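Local structure of major capsid protein (Faustovirus, 5J7O) at residues V49-E52 / I56-I59; D433-S438 / C607-I612; I89-P94 / M103-Q108; P120-F125 / Q131-T136. The protein probably builds the capsid shell of Faustovirus, a large dsDNA virus, as a double jelly-roll protein that assembles into trimers. All blocks are in the same frame, centred on the assembly; numbering follows the deposited sequence.

Interaction 1: residues V49-E52 / I56-I59; sequences VDIE and ILLI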
loop_
_atom_site.group_PDB
_atom_site.type_symbol
_atom_site.label_atom_id
_atom_site.label_comp_id
_atom_site.label_asym_id
_atom_site.label_seq_id
_atom_site.Cartn_x
_atom_site.Cartn_y
_atom_site.Cartn_z
ATOM N N VAL B 49 -42.638 -15.318 5.061
ATOM C CA VAL B 49 -42.219 -16.556 4.410
ATOM C C VAL B 49 -43.060 -16.819 3.166
ATOM O O VAL B 49 -42.539 -17.256 2.132
ATOM C CB VAL B 49 -42.285 -17.731 5.404
ATOM C CG1 VAL B 49 -42.005 -19.052 4.701
ATOM C CG2 VAL B 49 -41.300 -17.515 6.543
ATOM N N ASP B 50 -44.369 -16.550 3.238
ATOM C CA ASP B 50 -45.237 -16.751 2.079
ATOM C C ASP B 50 -44.764 -15.933 0.882
ATOM O O ASP B 50 -44.755 -16.427 -0.252
ATOM C CB ASP B 50 -46.684 -16.390 2.423
ATOM C CG ASP B 50 -47.345 -17.409 3.327
ATOM O OD1 ASP B 50 -48.148 -17.003 4.193
ATOM O OD2 ASP B 50 -47.067 -18.615 3.167
ATOM N N ILE B 51 -44.371 -14.678 1.113
ATOM C CA ILE B 51 -43.845 -13.857 0.028
ATOM C C ILE B 51 -42.515 -14.411 -0.464
ATOM O O ILE B 51 -42.284 -14.531 -1.674
ATOM C CB ILE B 51 -43.709 -12.390 0.479
ATOM C CG1 ILE B 51 -45.050 -11.841 0.967
ATOM C CG2 ILE B 51 -43.155 -11.528 -0.652
ATOM C CD1 ILE B 51 -46.144 -11.887 -0.069
ATOM N N GLU B 52 -41.628 -14.774 0.462
ATOM C CA GLU B 52 -40.270 -15.158 0.095
ATOM C C GLU B 52 -40.185 -16.516 -0.593
ATOM O O GLU B 52 -39.090 -16.891 -1.030
ATOM C CB GLU B 52 -39.368 -15.129 1.330
ATOM C CG GLU B 52 -39.093 -13.716 1.823
ATOM C CD GLU B 52 -37.920 -13.636 2.777
ATOM O OE1 GLU B 52 -38.119 -13.853 3.991
ATOM O OE2 GLU B 52 -36.795 -13.358 2.310
ATOM N N ILE B 56 -37.575 -12.123 -3.261
ATOM C CA ILE B 56 -36.562 -11.817 -2.255
ATOM C C ILE B 56 -36.829 -10.424 -1.702
ATOM O O ILE B 56 -37.155 -9.494 -2.451
ATOM C CB ILE B 56 -35.140 -11.939 -2.841
ATOM C CG1 ILE B 56 -34.821 -13.387 -3.217
ATOM C CG2 ILE B 56 -34.099 -11.382 -1.886
ATOM C CD1 ILE B 56 -33.556 -13.535 -4.032
ATOM N N LEU B 57 -36.710 -10.283 -0.383
ATOM C CA LEU B 57 -36.998 -9.031 0.310
ATOM C C LEU B 57 -35.684 -8.320 0.610
ATOM O O LEU B 57 -34.907 -8.768 1.460
ATOM C CB LEU B 57 -37.787 -9.294 1.592
ATOM C CG LEU B 57 -39.234 -9.748 1.395
ATOM C CD1 LEU B 57 -39.829 -10.231 2.707
ATOM C CD2 LEU B 57 -40.064 -8.614 0.818
ATOM N N LEU B 58 -35.440 -7.208 -0.085
ATOM C CA LEU B 58 -34.204 -6.462 0.114
ATOM C C LEU B 58 -34.178 -5.730 1.448
ATOM O O LEU B 58 -33.090 -5.428 1.953
ATOM C CB LEU B 58 -33.998 -5.483 -1.042
ATOM C CG LEU B 58 -33.751 -6.178 -2.382
ATOM C CD1 LEU B 58 -33.824 -5.194 -3.537
ATOM C CD2 LEU B 58 -32.408 -6.894 -2.368
ATOM N N ILE B 59 -35.338 -5.438 2.027
ATOM C CA ILE B 59 -35.436 -4.923 3.388
ATOM C C ILE B 59 -35.907 -6.084 4.254
ATOM O O ILE B 59 -37.085 -6.454 4.233
ATOM C CB ILE B 59 -36.386 -3.725 3.484
ATOM C CG1 ILE B 59 -36.137 -2.748 2.336
ATOM C CG2 ILE B 59 -36.218 -3.021 4.823
ATOM C CD1 ILE B 59 -34.765 -2.115 2.355
#
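Leu57 lays its methyl CD1 over one face of the Glu52 end group, above the CG-CD bond rather than over the oxygens, with CD1 3.9 Å from Glu52 CD. On that same side, Glu52 OE2 stays 4.1 Å from Leu57 N, too long for a hydrogen bond, and no polar link joins the two segments. The tightest touch is aliphatic: Glu52 CG meets Leu57 CD1 at 3.7 Å. The two side chains cross at about a right angle. Glu52 reaches this position because its CG stands beside the backbone N (chi1 -70°) and the chain then runs on extended through chi2, bringing CG and the carboxylate alongside the leucine branch. Leu57 points from its backbone toward the helix. Its other methyl, CD2, makes a looser contact with Ile51 CG2 at 4.5 Å. The chain turns through roughly a right angle between the short helix that includes 49-52 and the loop that follows. Ile51 packs on Leu25 and Ile29 of helix 22-38, and Arg28 of that helix bonds to the carbonyl of Asp50. Far from the centre of its own chain, this N-terminal region lies against a second subunit, where Lys64 bonds to Glu52 O and Ile408 packs on Ile51; the loop residues Ile56 and Leu58 also touch a third subunit, so helix 48-52 and its loop sit among three copies.

Interaction 2: residues D433-S438 / C607-I612; sequences DQVLQS and CDLISI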
loop_
_atom_site.group_PDB
_atom_site.type_symbol
_atom_site.label_atom_id
_atom_site.label_comp_id
_atom_site.label_asym_id
_atom_site.label_seq_id
_atom_site.Cartn_x
_atom_site.Cartn_y
_atom_site.Cartn_z
ATOM N N ASP B 433 12.481 -30.578 -16.939
ATOM C CA ASP B 433 12.285 -31.915 -16.400
ATOM C C ASP B 433 10.808 -32.146 -16.118
ATOM O O ASP B 433 10.015 -31.206 -16.015
ATOM C CB ASP B 433 13.111 -32.133 -15.128
ATOM C CG ASP B 433 13.351 -33.600 -14.833
ATOM O OD1 ASP B 433 12.737 -34.451 -15.511
ATOM O OD2 ASP B 433 14.148 -33.903 -13.921
ATOM N N GLN B 434 10.460 -33.425 -15.992
ATOM C CA GLN B 434 9.106 -33.878 -15.693
ATOM C C GLN B 434 9.173 -34.619 -14.364
ATOM O O GLN B 434 9.779 -35.692 -14.278
ATOM C CB GLN B 434 8.564 -34.774 -16.806
ATOM C CG GLN B 434 8.756 -34.221 -18.219
ATOM C CD GLN B 434 10.175 -34.388 -18.737
ATOM O OE1 GLN B 434 10.778 -35.453 -18.597
ATOM N NE2 GLN B 434 10.720 -33.329 -19.325
ATOM N N VAL B 435 8.559 -34.049 -13.332
ATOM C CA VAL B 435 8.765 -34.481 -11.955
ATOM C C VAL B 435 7.499 -35.173 -11.469
ATOM O O VAL B 435 6.462 -34.528 -11.273
ATOM C CB VAL B 435 9.137 -33.301 -11.048
ATOM C CG1 VAL B 435 9.475 -33.791 -9.650
ATOM C CG2 VAL B 435 10.298 -32.525 -11.651
ATOM N N LEU B 436 7.584 -36.487 -11.267
ATOM C CA LEU B 436 6.480 -37.225 -10.670
ATOM C C LEU B 436 6.258 -36.762 -9.236
ATOM O O LEU B 436 7.209 -36.621 -8.462
ATOM C CB LEU B 436 6.762 -38.728 -10.700
ATOM C CG LEU B 436 5.730 -39.610 -9.991
ATOM C CD1 LEU B 436 4.410 -39.630 -10.749
ATOM C CD2 LEU B 436 6.260 -41.021 -9.790
ATOM N N GLN B 437 4.998 -36.522 -8.888
ATOM C CA GLN B 437 4.624 -36.023 -7.566
ATOM C C GLN B 437 4.165 -37.214 -6.730
ATOM O O GLN B 437 2.982 -37.556 -6.694
ATOM C CB GLN B 437 3.546 -34.953 -7.684
ATOM C CG GLN B 437 3.938 -33.792 -8.586
ATOM C CD GLN B 437 5.088 -32.986 -8.020
ATOM O OE1 GLN B 437 5.091 -32.641 -6.839
ATOM N NE2 GLN B 437 6.076 -32.691 -8.856
ATOM N N SER B 438 5.121 -37.849 -6.047
ATOM C CA SER B 438 4.825 -39.054 -5.280
ATOM C C SER B 438 4.051 -38.764 -4.001
ATOM O O SER B 438 3.410 -39.672 -3.462
ATOM C CB SER B 438 6.121 -39.792 -4.939
ATOM O OG SER B 438 6.822 -40.166 -6.112
ATOM N N CYS B 607 18.486 -25.926 -8.144
ATOM C CA CYS B 607 17.257 -25.402 -7.572
ATOM C C CYS B 607 16.407 -26.548 -7.044
ATOM O O CYS B 607 16.572 -27.706 -7.436
ATOM C CB CYS B 607 16.457 -24.590 -8.601
ATOM S SG CYS B 607 17.356 -23.216 -9.355
ATOM N N ASP B 608 15.488 -26.208 -6.145
ATOM C CA ASP B 608 14.572 -27.166 -5.541
ATOM C C ASP B 608 13.166 -26.895 -6.059
ATOM O O ASP B 608 12.616 -25.812 -5.831
ATOM C CB ASP B 608 14.607 -27.070 -4.015
ATOM C CG ASP B 608 15.960 -27.434 -3.438
ATOM O OD1 ASP B 608 16.629 -28.325 -4.001
ATOM O OD2 ASP B 608 16.355 -26.829 -2.419
ATOM N N LEU B 609 12.588 -27.873 -6.752
ATOM C CA LEU B 609 11.209 -27.757 -7.225
ATOM C C LEU B 609 10.284 -28.090 -6.062
ATOM O O LEU B 609 10.109 -29.256 -5.702
ATOM C CB LEU B 609 10.955 -28.673 -8.415
ATOM C CG LEU B 609 9.629 -28.377 -9.121
ATOM C CD1 LEU B 609 9.699 -27.039 -9.846
ATOM C CD2 LEU B 609 9.240 -29.494 -10.073
ATOM N N ILE B 610 9.690 -27.059 -5.471
ATOM C CA ILE B 610 8.847 -27.197 -4.292
ATOM C C ILE B 610 7.397 -27.287 -4.745
ATOM O O ILE B 610 6.892 -26.385 -5.427
ATOM C CB ILE B 610 9.054 -26.026 -3.320
ATOM C CG1 ILE B 610 10.533 -25.912 -2.944
ATOM C CG2 ILE B 610 8.190 -26.200 -2.083
ATOM C CD1 ILE B 610 10.869 -24.667 -2.159
ATOM N N SER B 611 6.726 -28.375 -4.369
ATOM C CA SER B 611 5.330 -28.610 -4.728
ATOM C C SER B 611 4.568 -28.993 -3.466
ATOM O O SER B 611 4.820 -30.052 -2.881
ATOM C CB SER B 611 5.210 -29.701 -5.791
ATOM O OG SER B 611 3.869 -30.142 -5.921
ATOM N N ILE B 612 3.639 -28.136 -3.053
ATOM C CA ILE B 612 2.863 -28.326 -1.833
ATOM C C ILE B 612 1.392 -28.294 -2.217
ATOM O O ILE B 612 0.846 -27.226 -2.525
ATOM C CB ILE B 612 3.178 -27.258 -0.779
ATOM C CG1 ILE B 612 4.665 -27.290 -0.427
ATOM C CG2 ILE B 612 2.324 -27.465 0.462
ATOM C CD1 ILE B 612 5.089 -26.182 0.493
#
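Leu609 and Ser611, on strand 607-620, face Val435 and Gln437 across the interior of a jelly roll, each strand belonging to a different four-stranded antiparallel sheet of the sandwich. Early in the segment, Asp608 forms a salt bridge with Arg427 of the neighbouring strand 415-428. Leu609 then points toward strand 432-436 and slides past Val435 in the opposite direction, with Leu609 CD2 3.6 Å from Val435 CG2. Ile610 turns to the other side of its sheet and rests on Leu204 of helix 203-212. At Ser611 the apolar layer gives way to a buried polar link: Ser611 OG donates to Gln437 OE1 at 2.9 Å, approaching from above the carbonyl plane, 57° out of it. Ile612 again points away, onto helix 203-212. The alternation leaves one side of the strand for the sandwich and the other for the helix. Gln439 NE2 is a second donor to Gln437 OE1, so the oxygen of this amide is gripped twice. Its nitrogen is held as well, because the Gln437 chain bends at chi2 (-66°) and curls back along its own segment, where Gln437 NE2 donates to Val435 O at 3.1 Å with an N-H...O angle of 148°.

Interaction 3: residues I89-P94 / M103-Q108; sequences IQFSIP and MVVHVQ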
loop_
_atom_site.group_PDB
_atom_site.type_symbol
_atom_site.label_atom_id
_atom_site.label_comp_id
_atom_site.label_asym_id
_atom_site.label_seq_id
_atom_site.Cartn_x
_atom_site.Cartn_y
_atom_site.Cartn_z
ATOM N N ILE B 89 9.671 -29.591 20.143
ATOM C CA ILE B 89 8.807 -29.127 21.221
ATOM C C ILE B 89 7.429 -29.737 21.007
ATOM O O ILE B 89 6.894 -29.696 19.892
ATOM C CB ILE B 89 8.736 -27.591 21.256
ATOM C CG1 ILE B 89 10.130 -26.998 21.470
ATOM C CG2 ILE B 89 7.779 -27.117 22.330
ATOM C CD1 ILE B 89 10.164 -25.490 21.405
ATOM N N GLN B 90 6.856 -30.307 22.065
ATOM C CA GLN B 90 5.573 -30.990 21.962
ATOM C C GLN B 90 4.617 -30.484 23.029
ATOM O O GLN B 90 4.959 -30.461 24.216
ATOM C CB GLN B 90 5.731 -32.506 22.090
ATOM C CG GLN B 90 4.450 -33.265 21.791
ATOM C CD GLN B 90 4.530 -34.726 22.172
ATOM O OE1 GLN B 90 4.694 -35.066 23.343
ATOM N NE2 GLN B 90 4.410 -35.603 21.181
ATOM N N PHE B 91 3.418 -30.096 22.603
ATOM C CA PHE B 91 2.339 -29.709 23.498
ATOM C C PHE B 91 1.263 -30.785 23.495
ATOM O O PHE B 91 0.950 -31.361 22.449
ATOM C CB PHE B 91 1.702 -28.380 23.076
ATOM C CG PHE B 91 2.667 -27.238 22.971
ATOM C CD1 PHE B 91 3.363 -27.009 21.796
ATOM C CD2 PHE B 91 2.858 -26.375 24.037
ATOM C CE1 PHE B 91 4.245 -25.952 21.691
ATOM C CE2 PHE B 91 3.738 -25.315 23.938
ATOM C CZ PHE B 91 4.433 -25.104 22.764
ATOM N N SER B 92 0.699 -31.054 24.666
ATOM C CA SER B 92 -0.565 -31.767 24.727
ATOM C C SER B 92 -1.707 -30.779 24.534
ATOM O O SER B 92 -1.617 -29.612 24.927
ATOM C CB SER B 92 -0.723 -32.497 26.061
ATOM O OG SER B 92 0.161 -33.600 26.154
ATOM N N ILE B 93 -2.776 -31.246 23.903
ATOM C CA ILE B 93 -3.981 -30.434 23.764
ATOM C C ILE B 93 -4.866 -30.736 24.967
ATOM O O ILE B 93 -5.507 -31.795 25.013
ATOM C CB ILE B 93 -4.702 -30.711 22.435
ATOM C CG1 ILE B 93 -3.742 -30.494 21.264
ATOM C CG2 ILE B 93 -5.917 -29.808 22.295
ATOM C CD1 ILE B 93 -4.337 -30.819 19.912
ATOM N N PRO B 94 -4.921 -29.848 25.960
ATOM C CA PRO B 94 -5.628 -30.173 27.202
ATOM C C PRO B 94 -7.117 -30.358 26.971
ATOM O O PRO B 94 -7.694 -29.880 25.992
ATOM C CB PRO B 94 -5.355 -28.958 28.100
ATOM C CG PRO B 94 -4.195 -28.251 27.469
ATOM C CD PRO B 94 -4.326 -28.503 26.002
ATOM N N MET B 103 -5.346 -22.191 16.727
ATOM C CA MET B 103 -4.188 -22.330 17.598
ATOM C C MET B 103 -3.113 -21.330 17.200
ATOM O O MET B 103 -2.912 -21.060 16.012
ATOM C CB MET B 103 -3.619 -23.753 17.547
ATOM C CG MET B 103 -4.589 -24.824 18.018
ATOM S SD MET B 103 -3.861 -26.473 18.024
ATOM C CE MET B 103 -5.224 -27.434 18.679
ATOM N N VAL B 104 -2.426 -20.789 18.201
ATOM C CA VAL B 104 -1.337 -19.844 17.985
ATOM C C VAL B 104 -0.305 -20.059 19.083
ATOM O O VAL B 104 -0.653 -20.318 20.239
ATOM C CB VAL B 104 -1.857 -18.389 17.942
ATOM C CG1 VAL B 104 -2.463 -17.979 19.277
ATOM C CG2 VAL B 104 -0.756 -17.434 17.526
ATOM N N VAL B 105 0.971 -19.978 18.716
ATOM C CA VAL B 105 2.074 -20.318 19.608
ATOM C C VAL B 105 2.862 -19.052 19.913
ATOM O O VAL B 105 3.390 -18.403 19.003
ATOM C CB VAL B 105 2.984 -21.394 19.000
ATOM C CG1 VAL B 105 4.179 -21.643 19.900
ATOM C CG2 VAL B 105 2.208 -22.681 18.776
ATOM N N HIS B 106 2.945 -18.707 21.196
ATOM C CA HIS B 106 3.757 -17.583 21.639
ATOM C C HIS B 106 5.208 -18.031 21.765
ATOM O O HIS B 106 5.507 -18.966 22.512
ATOM C CB HIS B 106 3.242 -17.047 22.973
ATOM C CG HIS B 106 4.098 -15.972 23.569
ATOM N ND1 HIS B 106 4.264 -15.822 24.930
ATOM C CD2 HIS B 106 4.831 -14.992 22.990
ATOM C CE1 HIS B 106 5.066 -14.799 25.163
ATOM N NE2 HIS B 106 5.425 -14.277 24.003
ATOM N N VAL B 107 6.105 -17.378 21.030
ATOM C CA VAL B 107 7.536 -17.647 21.107
ATOM C C VAL B 107 8.232 -16.386 21.596
ATOM O O VAL B 107 7.921 -15.280 21.143
ATOM C CB VAL B 107 8.117 -18.098 19.752
ATOM C CG1 VAL B 107 9.555 -18.569 19.924
ATOM C CG2 VAL B 107 7.257 -19.192 19.140
ATOM N N GLN B 108 9.176 -16.557 22.519
ATOM C CA GLN B 108 9.882 -15.441 23.136
ATOM C C GLN B 108 11.377 -15.702 23.058
ATOM O O GLN B 108 11.870 -16.679 23.630
ATOM C CB GLN B 108 9.439 -15.252 24.589
ATOM C CG GLN B 108 9.694 -13.866 25.147
ATOM C CD GLN B 108 9.103 -13.687 26.532
ATOM O OE1 GLN B 108 9.422 -14.432 27.456
ATOM N NE2 GLN B 108 8.227 -12.699 26.678
#
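The facing sheets of the N-terminal of the two jelly rolls meet where Phe91, on strand 88-92, and Ile93, just past its end, lie opposite Val105 and Met103. Residues 89-94 and 103-108 run in broadly opposite directions, well off antiparallel, and the nearest CA atoms across the gap, Phe91 with Val105 and Ile93 with Met103, are 10.2 Å apart. Side chains alone bridge that gap, and no hydrogen bond crosses it. The closer touch is between two terminal methyls, Ile93 CD1 and Met103 CE, at 3.7 Å. Met103 spans most of the distance: its chi2 of -177° and chi3 near 180° draw the chain out straight, carrying CE deep toward the other sheet. Ile93 does not aim its CB at this partner, yet its CG1 branch is extended beyond CB (chi2 177°), which takes CD1 across to the methionine. The two side chains meet at about a right angle. Phe91 directs its ring at strand 99-109 more loosely, with CZ 4.5 Å from Val105 CG1, and the methyl approaches the ring obliquely. Leu394 of strand 389-401 touches both Phe91 and Val105. Phe191 of strand 186-193 touches Ile93, and Ile322 of strand 320-326 touches Met103. On the outward side of strand 99-109, Val104 and His106 turn to a second subunit, packing on its Tyr548 and Arg541, so the strand is placed between the sandwich interior and the subunit interface.

Interaction 4: residues P120-F125 / Q131-T136; sequences PALPAF and QVLTST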
loop_
_atom_site.group_PDB
_atom_site.type_symbol
_atom_site.label_atom_id
_atom_site.label_comp_id
_atom_site.label_asym_id
_atom_site.label_seq_id
_atom_site.Cartn_x
_atom_site.Cartn_y
_atom_site.Cartn_z
ATOM N N PRO B 120 39.029 -5.046 10.968
ATOM C CA PRO B 120 39.872 -5.895 10.112
ATOM C C PRO B 120 41.023 -5.141 9.464
ATOM O O PRO B 120 41.146 -3.920 9.611
ATOM C CB PRO B 120 38.883 -6.413 9.060
ATOM C CG PRO B 120 37.827 -5.360 8.997
ATOM C CD PRO B 120 37.685 -4.841 10.401
ATOM N N ALA B 121 41.877 -5.866 8.747
ATOM C CA ALA B 121 42.998 -5.243 8.062
ATOM C C ALA B 121 42.510 -4.404 6.888
ATOM O O ALA B 121 41.492 -4.705 6.257
ATOM C CB ALA B 121 43.987 -6.304 7.575
ATOM N N LEU B 122 43.251 -3.338 6.601
ATOM C CA LEU B 122 42.910 -2.447 5.506
ATOM C C LEU B 122 43.039 -3.171 4.167
ATOM O O LEU B 122 43.760 -4.164 4.054
ATOM C CB LEU B 122 43.814 -1.218 5.534
ATOM C CG LEU B 122 43.565 -0.241 6.683
ATOM C CD1 LEU B 122 44.828 0.532 7.010
ATOM C CD2 LEU B 122 42.425 0.710 6.344
ATOM N N PRO B 123 42.338 -2.695 3.140
ATOM C CA PRO B 123 42.454 -3.320 1.817
ATOM C C PRO B 123 43.842 -3.118 1.226
ATOM O O PRO B 123 44.635 -2.290 1.678
ATOM C CB PRO B 123 41.386 -2.603 0.983
ATOM C CG PRO B 123 40.454 -1.994 1.983
ATOM C CD PRO B 123 41.309 -1.643 3.161
ATOM N N ALA B 124 44.125 -3.898 0.187
ATOM C CA ALA B 124 45.422 -3.841 -0.467
ATOM C C ALA B 124 45.592 -2.517 -1.213
ATOM O O ALA B 124 44.670 -1.704 -1.325
ATOM C CB ALA B 124 45.589 -5.017 -1.428
ATOM N N PHE B 125 46.802 -2.309 -1.726
ATOM C CA PHE B 125 47.100 -1.114 -2.502
ATOM C C PHE B 125 46.351 -1.135 -3.829
ATOM O O PHE B 125 46.140 -2.190 -4.432
ATOM C CB PHE B 125 48.602 -1.005 -2.763
ATOM C CG PHE B 125 49.430 -0.851 -1.519
ATOM C CD1 PHE B 125 49.093 0.085 -0.556
ATOM C CD2 PHE B 125 50.547 -1.644 -1.314
ATOM C CE1 PHE B 125 49.855 0.228 0.588
ATOM C CE2 PHE B 125 51.313 -1.507 -0.171
ATOM C CZ PHE B 125 50.967 -0.569 0.781
ATOM N N GLN B 131 53.275 4.050 -2.076
ATOM C CA GLN B 131 52.463 3.189 -1.226
ATOM C C GLN B 131 52.835 3.374 0.240
ATOM O O GLN B 131 54.010 3.281 0.612
ATOM C CB GLN B 131 52.637 1.730 -1.640
ATOM C CG GLN B 131 52.246 1.456 -3.082
ATOM C CD GLN B 131 52.587 0.048 -3.523
ATOM O OE1 GLN B 131 53.458 -0.602 -2.945
ATOM N NE2 GLN B 131 51.899 -0.433 -4.552
ATOM N N VAL B 132 51.828 3.642 1.071
ATOM C CA VAL B 132 52.000 3.808 2.510
ATOM C C VAL B 132 50.913 3.006 3.213
ATOM O O VAL B 132 49.738 3.085 2.837
ATOM C CB VAL B 132 51.927 5.288 2.938
ATOM C CG1 VAL B 132 52.373 5.444 4.385
ATOM C CG2 VAL B 132 52.759 6.170 2.017
ATOM N N LEU B 133 51.302 2.240 4.231
ATOM C CA LEU B 133 50.360 1.483 5.048
ATOM C C LEU B 133 50.473 1.948 6.491
ATOM O O LEU B 133 51.539 1.831 7.105
ATOM C CB LEU B 133 50.612 -0.023 4.948
ATOM C CG LEU B 133 49.658 -0.888 5.779
ATOM C CD1 LEU B 133 48.211 -0.652 5.365
ATOM C CD2 LEU B 133 50.018 -2.362 5.670
ATOM N N THR B 134 49.378 2.475 7.024
ATOM C CA THR B 134 49.266 2.890 8.412
ATOM C C THR B 134 48.339 1.924 9.142
ATOM O O THR B 134 47.671 1.087 8.529
ATOM C CB THR B 134 48.737 4.333 8.500
ATOM O OG1 THR B 134 49.405 5.145 7.526
ATOM C CG2 THR B 134 48.973 4.941 9.881
ATOM N N SER B 135 48.318 2.029 10.470
ATOM C CA SER B 135 47.273 1.369 11.239
ATOM C C SER B 135 45.905 1.997 11.009
ATOM O O SER B 135 44.896 1.405 11.408
ATOM C CB SER B 135 47.618 1.404 12.729
ATOM O OG SER B 135 47.860 2.731 13.165
ATOM N N THR B 136 45.844 3.168 10.367
ATOM C CA THR B 136 44.602 3.906 10.204
ATOM C C THR B 136 44.234 4.218 8.759
ATOM O O THR B 136 43.123 4.707 8.523
ATOM C CB THR B 136 44.658 5.225 10.993
ATOM O OG1 THR B 136 45.849 5.944 10.646
ATOM C CG2 THR B 136 44.652 4.953 12.490
#
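Phe125 and Gln131 stack, and a CH-pi contact lies at the centre of the stack: Gln131 CB is 3.7 Å from the centroid of the Phe125 ring and 9° off its normal. The glutamine is extended beyond CG, and its amide is stacked at 22° to the ring but displaced past the CG-CD2 side, with Gln131 CD 3.5 Å from Phe125 CD2. A hydrogen bond from Gln131 NE2 to Gly127 O, in the connection between the segments, helps to hold the amide in this pose. At the ring edge, near its plane, Val132 O approaches Phe125 CE1 at 3.6 Å. Apolar contacts make up the rest: Phe125 CZ lies 4.2 Å from Leu133 CB, and the methyls Leu122 CD1 and Leu133 CD1 meet at 3.9 Å as the two leucines slide past each other. Leu122 CD1 also comes close to a backbone oxygen, 3.3 Å from Thr134 O. Residues 122-125 are drawn out in a polyproline-II-like conformation and run back almost antiparallel to 131-136. Val138 of the adjoining strand 138-142 packs on Leu122, Phe125 and Leu133, while Val257 of a second subunit touches Phe125 and Gln131 at strand 131-133, an outermost strand of its sheet within this chain.

Overall arrangement
The four contacts are spread along an elongated subunit and none touches another. Interactions 2 and 3 are the nearest pair by centres, 32 Å apart with about 18 Å between nearest atoms; each probably joins the facing sheets of one of the two jelly rolls. Interactions 1 and 4 lie on opposite sides of the chain's centre, 87 Å apart between centres, one in the N-terminal region and the other at the edge of a mixed sheet. Interactions 1, 3 and 4 all touch the second subunit, whereas interaction 2 is touched by no other protein chain of the assembly.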